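Local coordinates for protein enoyl-CoA hydratase/isomerase (Shewanella pealeana, PDB 4KPK) that probably acts as an isomerase or hydratase on acyl-CoA thioesters and belongs to the crotonase-like enoyl-CoA hydratase/isomerase family, at residues 28-31 against 32-35; 64-67 against 68-72; 234-238 against 239-243. All blocks are in the same frame, centred on the assembly; numbering follows the deposited sequence.

The three contacts follow one another in series along the chain, neither nesting nor crossing, and each closes one turn at the start of a helix behind an N-cap side chain. Contact 1 opens the helix 30-37, which leads into strand 41-46, outermost in the six-stranded sheet within this chain. Contact 2 opens the helix 65-80, the crossover between the parallel strands 49-54 and 86-91. The centres of these two are about 18 Å apart, and His-77, farther along helix 65-80, reaches Thr-31 and Leu-34. Contact 3 makes the turn from helix 222-235 into helix 238-251, on the other side of the chain's centre from contact 2, and meets a second subunit.

Contact 1 (28-31 against 32-35); sequences ATQT and EILD. With EDO (1,2-ethanediol), chain B.
A capping box opens the helix 30-37, with Thr-29 as N-cap and Glu-32 as its reciprocal partner. Glu-32 N donates to Thr-29 OG1 at 3.0 Å, and Thr-29 N answers with a nearly straight bond to Glu-32 OE1 at 2.8 Å. The carboxylate takes this N-H on its anti side, 22° out of its plane. With OG1 set between its backbone N and carbonyl carbon (chi1 61°), Thr-29 turns the hydroxyl back over the first turn, close beside Glu-32 CG. Thr-29 O then accepts from Ile-33 N at 2.9 Å, while Ile-33 CD1 lies alongside Gln-30 OE1 at 3.7 Å. Two residues further along, Asp-35 N reaches Thr-31 O at 2.7 Å. Asp-35 O lies 2.6 Å from O1 of a 1,2-ethanediol, probably from the crystallisation liquor. Asp-35 OD1 accepts from Cys-43 N of strand 41-46; a lysine in its place would probably leave that amide without its acceptor and weaken the link between helix and strand. Thr-31 OG1 is bonded to His-77, so this helix is also tied to helix 65-80. Side chain and backbone thus exchange bonds in both directions, as is typical of a capping box at a helix N terminus.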
ATOM      1  N   ALA A  28     -19.782  11.861  41.743  1.00 40.11           N
ATOM      2  CA  ALA A  28     -18.696  12.055  40.692  1.00 38.01           C
ATOM      3  C   ALA A  28     -18.118  10.715  40.228  1.00 36.17           C
ATOM      4  O   ALA A  28     -17.638   9.915  41.054  1.00 35.59           O
ATOM      5  CB  ALA A  28     -17.580  12.935  41.202  1.00 37.67           C
ATOM      6  N   THR A  29     -18.159  10.488  38.918  1.00 33.78           N
ATOM      7  CA  THR A  29     -17.679   9.261  38.288  1.00 32.45           C
ATOM      8  C   THR A  29     -16.145   9.186  38.249  1.00 31.38           C
ATOM      9  O   THR A  29     -15.429  10.196  38.435  1.00 28.57           O
ATOM     10  CB  THR A  29     -18.160   9.171  36.834  1.00 33.88           C
ATOM     11  OG1 THR A  29     -17.642  10.297  36.107  1.00 32.12           O
ATOM     12  CG2 THR A  29     -19.681   9.193  36.761  1.00 35.86           C
ATOM     13  N   GLN A  30     -15.648   7.982  38.000  1.00 26.93           N
ATOM     14  CA  GLN A  30     -14.209   7.788  37.848  1.00 28.21           C
ATOM     15  C   GLN A  30     -13.631   8.654  36.702  1.00 26.79           C
ATOM     16  O   GLN A  30     -12.531   9.194  36.797  1.00 22.00           O
ATOM     17  CB  GLN A  30     -13.914   6.310  37.652  1.00 26.38           C
ATOM     18  CG  GLN A  30     -14.195   5.530  38.935  1.00 26.96           C
ATOM     19  CD  GLN A  30     -13.165   5.826  40.019  1.00 28.06           C
ATOM     20  OE1 GLN A  30     -13.424   6.485  41.027  1.00 32.54           O
ATOM     21  NE2 GLN A  30     -12.006   5.382  39.789  1.00 26.98           N
ATOM     22  N   THR A  31     -14.398   8.797  35.631  1.00 28.27           N
ATOM     23  CA  THR A  31     -14.017   9.670  34.507  1.00 30.63           C
ATOM     24  C   THR A  31     -13.935  11.157  34.934  1.00 30.02           C
ATOM     25  O   THR A  31     -12.947  11.846  34.671  1.00 31.42           O
ATOM     26  CB  THR A  31     -15.039   9.532  33.365  1.00 30.41           C
ATOM     27  OG1 THR A  31     -15.084   8.144  32.978  1.00 28.47           O
ATOM     28  CG2 THR A  31     -14.667  10.431  32.182  1.00 30.28           C
ATOM     29  N   GLU A  32     -14.989  11.645  35.562  1.00 31.49           N
ATOM     30  CA  GLU A  32     -14.998  13.009  36.137  1.00 31.10           C
ATOM     31  C   GLU A  32     -13.815  13.224  37.104  1.00 30.05           C
ATOM     32  O   GLU A  32     -13.183  14.259  37.094  1.00 29.91           O
ATOM     33  CB  GLU A  32     -16.327  13.263  36.807  1.00 33.01           C
ATOM     34  CG  GLU A  32     -17.490  13.307  35.826  1.00 37.73           C
ATOM     35  CD  GLU A  32     -18.852  13.370  36.521  1.00 40.37           C
ATOM     36  OE1 GLU A  32     -19.050  12.802  37.635  1.00 35.35           O
ATOM     37  OE2 GLU A  32     -19.739  14.018  35.946  1.00 41.94           O
ATOM     38  N   ILE A  33     -13.438  12.207  37.872  1.00 29.91           N
ATOM     39  CA  ILE A  33     -12.306  12.356  38.800  1.00 27.31           C
ATOM     40  C   ILE A  33     -11.021  12.407  38.009  1.00 29.29           C
ATOM     41  O   ILE A  33     -10.132  13.221  38.268  1.00 27.25           O
ATOM     42  CB  ILE A  33     -12.249  11.227  39.855  1.00 29.15           C
ATOM     43  CG1 ILE A  33     -13.378  11.397  40.875  1.00 30.71           C
ATOM     44  CG2 ILE A  33     -10.908  11.207  40.580  1.00 29.23           C
ATOM     45  CD1 ILE A  33     -13.755  10.081  41.588  1.00 35.15           C
ATOM     46  N   LEU A  34     -10.907  11.538  37.018  1.00 32.96           N
ATOM     47  CA  LEU A  34      -9.699  11.528  36.222  1.00 31.96           C
ATOM     48  C   LEU A  34      -9.599  12.900  35.473  1.00 27.94           C
ATOM     49  O   LEU A  34      -8.607  13.603  35.577  1.00 26.79           O
ATOM     50  CB  LEU A  34      -9.725  10.321  35.294  1.00 33.13           C
ATOM     51  CG  LEU A  34      -8.546  10.037  34.371  1.00 35.18           C
ATOM     52  CD1 LEU A  34      -7.192  10.011  35.084  1.00 33.60           C
ATOM     53  CD2 LEU A  34      -8.824   8.715  33.681  1.00 37.63           C
ATOM     54  N   ASP A  35     -10.669  13.307  34.821  1.00 27.49           N
ATOM     55  CA  ASP A  35     -10.710  14.583  34.137  1.00 27.87           C
ATOM     56  C   ASP A  35     -10.139  15.687  35.046  1.00 32.19           C
ATOM     57  O   ASP A  35      -9.257  16.422  34.640  1.00 35.33           O
ATOM     58  CB  ASP A  35     -12.141  14.890  33.792  1.00 30.46           C
ATOM     59  CG  ASP A  35     -12.296  16.206  33.084  1.00 30.58           C
ATOM     60  OD1 ASP A  35     -11.706  16.386  32.029  1.00 32.55           O
ATOM     61  OD2 ASP A  35     -12.972  17.073  33.588  1.00 31.68           O
TER
HETATM   62  C1  EDO B 301      -7.921  19.034  32.810  1.00 41.02           C
HETATM   63  O1  EDO B 301      -7.560  17.713  33.213  1.00 30.67           O
HETATM   64  C2  EDO B 301      -9.230  18.833  32.065  1.00 40.35           C
HETATM   65  O2  EDO B 301     -10.173  19.832  32.407  1.00 42.18           O

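Contact 2 (64-67 against 68-72); sequences DEVM and ISEMI
Backbone bonds carry the first turns of helix 65-80. Ile-68 N donates to Asp-64 O at 3.0 Å, and Glu-70 N to Val-66 O at 2.8 Å; Ser-69 N and Met-71 N continue the same i to i+4 pattern.

A side-chain bond caps the helix, Asp-64 OD1 accepting from Met-67 N at 3.0 Å. The amide meets the oxygen nearly along its C-O bond, and the N-H...O angle of 171° makes the cap almost straight. The other carboxylate oxygen of Asp-64, OD2, is hydrogen-bonded to the hydroxyl of Tyr-40, so both oxygens are engaged and the group is held against rotation. The helix begun here is the crossover of a right-handed beta-alpha-beta unit, between the parallel strands 49-54 and 86-91.

Apolar contacts follow the buried side. The selenomethionines Met-67 and Met-71 lie alongside one another, with Met-71 CE 3.7 Å from Met-67 SE. Met-67 bends at chi2 and chi3, its SE facing that methyl, whereas the extended chain of Met-71 brings CE to both CG and SE of Met-67. Met-71 also packs on Met-52 and Leu-54 of strand 49-54, and Ile-68 touches Leu-123 and Leu-126 of helix 113-132.

In mixed contacts, Ile-68 CG1 approaches Asp-64 O at 3.2 Å, and Glu-70 runs beside Val-66, bringing OE2 within 3.9 Å of Val-66 CG1. The buried carboxylate of Glu-70 is satisfied by two backbone amides, OE2 receiving His-39 N and OE1 receiving Tyr-40 N.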
ATOM      1  N   ASP A  64       5.060  16.385  26.076  1.00 29.82           N
ATOM      2  CA  ASP A  64       6.154  16.026  26.956  1.00 28.60           C
ATOM      3  C   ASP A  64       5.833  14.718  27.675  1.00 29.49           C
ATOM      4  O   ASP A  64       4.814  14.065  27.345  1.00 26.38           O
ATOM      5  CB  ASP A  64       6.458  17.196  27.896  1.00 29.10           C
ATOM      6  CG  ASP A  64       5.362  17.458  28.863  1.00 33.36           C
ATOM      7  OD1 ASP A  64       4.394  16.650  28.970  1.00 31.68           O
ATOM      8  OD2 ASP A  64       5.476  18.491  29.536  1.00 40.11           O
ATOM      9  N   GLU A  65       6.710  14.317  28.623  1.00 28.14           N
ATOM     10  CA  GLU A  65       6.556  13.029  29.363  1.00 27.14           C
ATOM     11  C   GLU A  65       5.220  12.905  30.124  1.00 26.73           C
ATOM     12  O   GLU A  65       4.595  11.841  30.257  1.00 26.95           O
ATOM     13  CB  GLU A  65       7.790  12.802  30.273  1.00 29.18           C
ATOM     14  CG  GLU A  65       7.865  13.637  31.545  1.00 30.80           C
ATOM     15  CD  GLU A  65       8.167  15.163  31.429  1.00 34.68           C
ATOM     16  OE1 GLU A  65       8.260  15.813  30.353  1.00 37.84           O
ATOM     17  OE2 GLU A  65       8.288  15.745  32.512  1.00 36.95           O
ATOM     18  N   VAL A  66       4.772  14.014  30.613  1.00 24.82           N
ATOM     19  CA  VAL A  66       3.531  14.057  31.317  1.00 29.87           C
ATOM     20  C   VAL A  66       2.334  13.822  30.358  1.00 29.67           C
ATOM     21  O   VAL A  66       1.518  12.993  30.648  1.00 29.88           O
ATOM     22  CB  VAL A  66       3.407  15.408  32.089  1.00 30.31           C
ATOM     23  CG1 VAL A  66       1.994  15.605  32.639  1.00 33.29           C
ATOM     24  CG2 VAL A  66       4.442  15.491  33.215  1.00 30.31           C
HETATM   25  N   MSE A  67       2.232  14.570  29.251  1.00 32.09           N
HETATM   26  CA  MSE A  67       1.219  14.330  28.206  1.00 32.86           C
HETATM   27  C   MSE A  67       1.191  12.885  27.780  1.00 28.35           C
HETATM   28  O   MSE A  67       0.131  12.312  27.684  1.00 29.18           O
HETATM   29  CB  MSE A  67       1.530  15.117  26.964  1.00 35.65           C
HETATM   30  CG  MSE A  67       0.588  14.883  25.791  1.00 40.98           C
HETATM   31 SE   MSE A  67      -0.731  16.358  25.782  1.00 57.04          SE
HETATM   32  CE  MSE A  67       0.428  17.808  25.225  1.00 51.98           C
ATOM     33  N   ILE A  68       2.359  12.331  27.490  1.00 26.73           N
ATOM     34  CA  ILE A  68       2.495  10.931  27.054  1.00 27.60           C
ATOM     35  C   ILE A  68       1.835  10.058  28.109  1.00 23.81           C
ATOM     36  O   ILE A  68       0.960   9.259  27.797  1.00 25.62           O
ATOM     37  CB  ILE A  68       3.980  10.485  26.881  1.00 29.12           C
ATOM     38  CG1 ILE A  68       4.713  11.265  25.770  1.00 36.27           C
ATOM     39  CG2 ILE A  68       4.101   9.003  26.639  1.00 27.80           C
ATOM     40  CD1 ILE A  68       3.885  11.504  24.557  1.00 42.38           C
ATOM     41  N   SER A  69       2.191  10.284  29.368  1.00 24.90           N
ATOM     42  CA  SER A  69       1.730   9.396  30.436  1.00 30.36           C
ATOM     43  C   SER A  69       0.251   9.551  30.713  1.00 24.98           C
ATOM     44  O   SER A  69      -0.499   8.566  30.928  1.00 22.16           O
ATOM     45  CB  SER A  69       2.554   9.603  31.717  1.00 37.38           C
ATOM     46  OG  SER A  69       1.752   9.336  32.851  1.00 45.87           O
ATOM     47  N   GLU A  70      -0.207  10.802  30.679  1.00 24.31           N
ATOM     48  CA  GLU A  70      -1.629  11.042  30.848  1.00 23.18           C
ATOM     49  C   GLU A  70      -2.441  10.352  29.755  1.00 21.83           C
ATOM     50  O   GLU A  70      -3.503   9.819  30.004  1.00 26.31           O
ATOM     51  CB  GLU A  70      -1.881  12.551  30.911  1.00 25.17           C
ATOM     52  CG  GLU A  70      -1.292  13.162  32.174  1.00 25.52           C
ATOM     53  CD  GLU A  70      -1.855  14.504  32.545  1.00 27.16           C
ATOM     54  OE1 GLU A  70      -2.453  15.206  31.694  1.00 30.12           O
ATOM     55  OE2 GLU A  70      -1.667  14.882  33.704  1.00 29.30           O
HETATM   56  N   MSE A  71      -1.930  10.327  28.539  1.00 22.01           N
HETATM   57  CA  MSE A  71      -2.658   9.707  27.415  1.00 22.62           C
HETATM   58  C   MSE A  71      -2.758   8.224  27.612  1.00 23.10           C
HETATM   59  O   MSE A  71      -3.819   7.653  27.376  1.00 20.89           O
HETATM   60  CB  MSE A  71      -1.950  10.080  26.115  1.00 24.37           C
HETATM   61  CG  MSE A  71      -2.481  11.438  25.612  1.00 27.41           C
HETATM   62 SE   MSE A  71      -1.576  11.918  23.927  1.00 35.59          SE
HETATM   63  CE  MSE A  71      -2.208  13.768  23.611  1.00 42.22           C
ATOM     64  N   ILE A  72      -1.657   7.594  28.064  1.00 23.36           N
ATOM     65  CA  ILE A  72      -1.698   6.168  28.497  1.00 22.59           C
ATOM     66  C   ILE A  72      -2.780   5.897  29.537  1.00 23.15           C
ATOM     67  O   ILE A  72      -3.584   4.985  29.385  1.00 24.94           O
ATOM     68  CB  ILE A  72      -0.302   5.685  28.975  1.00 22.77           C
ATOM     69  CG1 ILE A  72       0.696   5.770  27.797  1.00 22.03           C
ATOM     70  CG2 ILE A  72      -0.334   4.261  29.581  1.00 22.75           C
ATOM     71  CD1 ILE A  72       2.149   5.649  28.175  1.00 22.89           C
TER

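Contact 3 (234-238 against 239-243); sequences LSNSP and QGMAW
Ser-237 OG is gripped by two groups: Gly-240 N donates to it at 2.9 Å in a nearly straight capping bond, and Glu-276 OE1 is its second hydrogen-bonding partner. The same Glu-276 oxygen accepts from Gln-239 N, so one carboxylate oxygen serves both the cap and the first turn of helix 238-251. The hydroxyl stands anti to the Ser-237 backbone N (chi1 171°), which brings it into line with the N-H of Gly-240. Ser-237 O accepts from Met-241 N at 2.9 Å, and Pro-238 O from Ala-242 N at 3.0 Å.

Selenomethionine Met-241 folds back along the turn: its CG lies 3.3 Å from Ser-237 O, and a bend at the last torsion (chi3 -72°) lets CE approach Asn-236 O while SE rests 3.9 Å from Asn-236 CB. Asn-236 ND2, meanwhile, donates to the carbonyls of Leu-199 and Thr-200 of the second subunit. On the helix itself, Gln-239 CD sits 4.0 Å above one face of the Trp-243 ring, toward its rim, and NE2 bonds to Ser-274. The serine cap and the Glu-276 carboxylate thus satisfy the first amides of helix 238-251, and the Asn-236 side-chain amide links the same turn to the second subunit.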
ATOM      1  N   LEU A 234     -21.735   3.439  16.738  1.00 34.67           N
ATOM      2  CA  LEU A 234     -22.570   3.044  17.868  1.00 35.18           C
ATOM      3  C   LEU A 234     -23.614   2.014  17.482  1.00 38.03           C
ATOM      4  O   LEU A 234     -24.045   1.260  18.344  1.00 35.51           O
ATOM      5  CB  LEU A 234     -23.264   4.263  18.517  1.00 34.33           C
ATOM      6  CG  LEU A 234     -22.364   5.279  19.257  1.00 35.98           C
ATOM      7  CD1 LEU A 234     -23.156   6.448  19.835  1.00 37.47           C
ATOM      8  CD2 LEU A 234     -21.490   4.669  20.365  1.00 36.20           C
ATOM      9  N   SER A 235     -24.024   1.983  16.206  1.00 36.05           N
ATOM     10  CA  SER A 235     -24.971   0.968  15.737  1.00 37.51           C
ATOM     11  C   SER A 235     -24.396  -0.428  15.627  1.00 32.73           C
ATOM     12  O   SER A 235     -25.145  -1.389  15.621  1.00 35.65           O
ATOM     13  CB  SER A 235     -25.514   1.333  14.357  1.00 37.72           C
ATOM     14  OG  SER A 235     -25.855   2.684  14.355  1.00 47.41           O
ATOM     15  N   ASN A 236     -23.087  -0.559  15.471  1.00 29.22           N
ATOM     16  CA  ASN A 236     -22.515  -1.866  15.063  1.00 27.82           C
ATOM     17  C   ASN A 236     -22.088  -2.718  16.234  1.00 24.24           C
ATOM     18  O   ASN A 236     -21.924  -2.244  17.341  1.00 23.77           O
ATOM     19  CB  ASN A 236     -21.304  -1.696  14.109  1.00 27.05           C
ATOM     20  CG  ASN A 236     -21.640  -0.907  12.835  1.00 28.69           C
ATOM     21  OD1 ASN A 236     -22.752  -0.928  12.351  1.00 30.52           O
ATOM     22  ND2 ASN A 236     -20.657  -0.234  12.283  1.00 28.21           N
ATOM     23  N   SER A 237     -21.814  -3.985  15.957  1.00 25.20           N
ATOM     24  CA  SER A 237     -21.395  -4.924  17.019  1.00 24.93           C
ATOM     25  C   SER A 237     -20.078  -4.568  17.678  1.00 23.71           C
ATOM     26  O   SER A 237     -19.030  -4.626  17.049  1.00 27.37           O
ATOM     27  CB  SER A 237     -21.275  -6.311  16.428  1.00 27.92           C
ATOM     28  OG  SER A 237     -20.687  -7.210  17.304  1.00 26.57           O
ATOM     29  N   PRO A 238     -20.103  -4.237  18.965  1.00 24.98           N
ATOM     30  CA  PRO A 238     -18.789  -4.079  19.639  1.00 27.16           C
ATOM     31  C   PRO A 238     -17.827  -5.247  19.452  1.00 28.67           C
ATOM     32  O   PRO A 238     -16.584  -5.038  19.192  1.00 27.73           O
ATOM     33  CB  PRO A 238     -19.164  -3.905  21.123  1.00 27.49           C
ATOM     34  CG  PRO A 238     -20.578  -3.370  21.092  1.00 27.89           C
ATOM     35  CD  PRO A 238     -21.233  -3.887  19.830  1.00 25.64           C
ATOM     36  N   GLN A 239     -18.347  -6.469  19.606  1.00 27.16           N
ATOM     37  CA  GLN A 239     -17.470  -7.632  19.402  1.00 29.54           C
ATOM     38  C   GLN A 239     -16.954  -7.756  17.967  1.00 26.95           C
ATOM     39  O   GLN A 239     -15.782  -8.094  17.759  1.00 26.21           O
ATOM     40  CB  GLN A 239     -18.165  -8.934  19.791  1.00 31.26           C
ATOM     41  CG  GLN A 239     -17.234 -10.138  19.658  1.00 33.74           C
ATOM     42  CD  GLN A 239     -17.902 -11.478  19.974  1.00 36.50           C
ATOM     43  OE1 GLN A 239     -17.520 -12.164  20.925  1.00 34.82           O
ATOM     44  NE2 GLN A 239     -18.907 -11.845  19.181  1.00 37.08           N
ATOM     45  N   GLY A 240     -17.846  -7.558  16.987  1.00 25.45           N
ATOM     46  CA  GLY A 240     -17.468  -7.667  15.602  1.00 25.89           C
ATOM     47  C   GLY A 240     -16.412  -6.630  15.216  1.00 26.03           C
ATOM     48  O   GLY A 240     -15.426  -6.943  14.517  1.00 27.60           O
HETATM   49  N   MSE A 241     -16.574  -5.415  15.711  1.00 25.40           N
HETATM   50  CA  MSE A 241     -15.588  -4.335  15.448  1.00 24.13           C
HETATM   51  C   MSE A 241     -14.274  -4.674  16.107  1.00 23.24           C
HETATM   52  O   MSE A 241     -13.208  -4.507  15.513  1.00 22.49           O
HETATM   53  CB  MSE A 241     -16.165  -3.016  15.974  1.00 21.71           C
HETATM   54  CG  MSE A 241     -17.294  -2.624  15.013  1.00 25.91           C
HETATM   55 SE   MSE A 241     -17.696  -0.711  15.312  1.00 27.16          SE
HETATM   56  CE  MSE A 241     -18.573  -0.807  17.038  1.00 25.29           C
ATOM     57  N   ALA A 242     -14.299  -5.161  17.330  1.00 22.40           N
ATOM     58  CA  ALA A 242     -13.005  -5.606  17.962  1.00 20.20           C
ATOM     59  C   ALA A 242     -12.333  -6.699  17.191  1.00 20.68           C
ATOM     60  O   ALA A 242     -11.099  -6.717  17.024  1.00 22.42           O
ATOM     61  CB  ALA A 242     -13.248  -6.060  19.400  1.00 21.32           C
ATOM     62  N   TRP A 243     -13.130  -7.643  16.691  1.00 24.93           N
ATOM     63  CA  TRP A 243     -12.559  -8.737  15.880  1.00 24.61           C
ATOM     64  C   TRP A 243     -12.078  -8.294  14.517  1.00 22.47           C
ATOM     65  O   TRP A 243     -11.143  -8.872  14.012  1.00 19.05           O
ATOM     66  CB  TRP A 243     -13.535  -9.909  15.747  1.00 29.07           C
ATOM     67  CG  TRP A 243     -13.644 -10.737  17.007  1.00 32.15           C
ATOM     68  CD1 TRP A 243     -13.633 -10.260  18.314  1.00 34.98           C
ATOM     69  CD2 TRP A 243     -13.836 -12.157  17.112  1.00 34.41           C
ATOM     70  NE1 TRP A 243     -13.798 -11.285  19.199  1.00 33.78           N
ATOM     71  CE2 TRP A 243     -13.934 -12.461  18.502  1.00 37.06           C
ATOM     72  CE3 TRP A 243     -13.942 -13.207  16.174  1.00 33.66           C
ATOM     73  CZ2 TRP A 243     -14.101 -13.761  18.972  1.00 36.74           C
ATOM     74  CZ3 TRP A 243     -14.127 -14.500  16.640  1.00 36.22           C
ATOM     75  CH2 TRP A 243     -14.202 -14.768  18.037  1.00 38.61           C
TER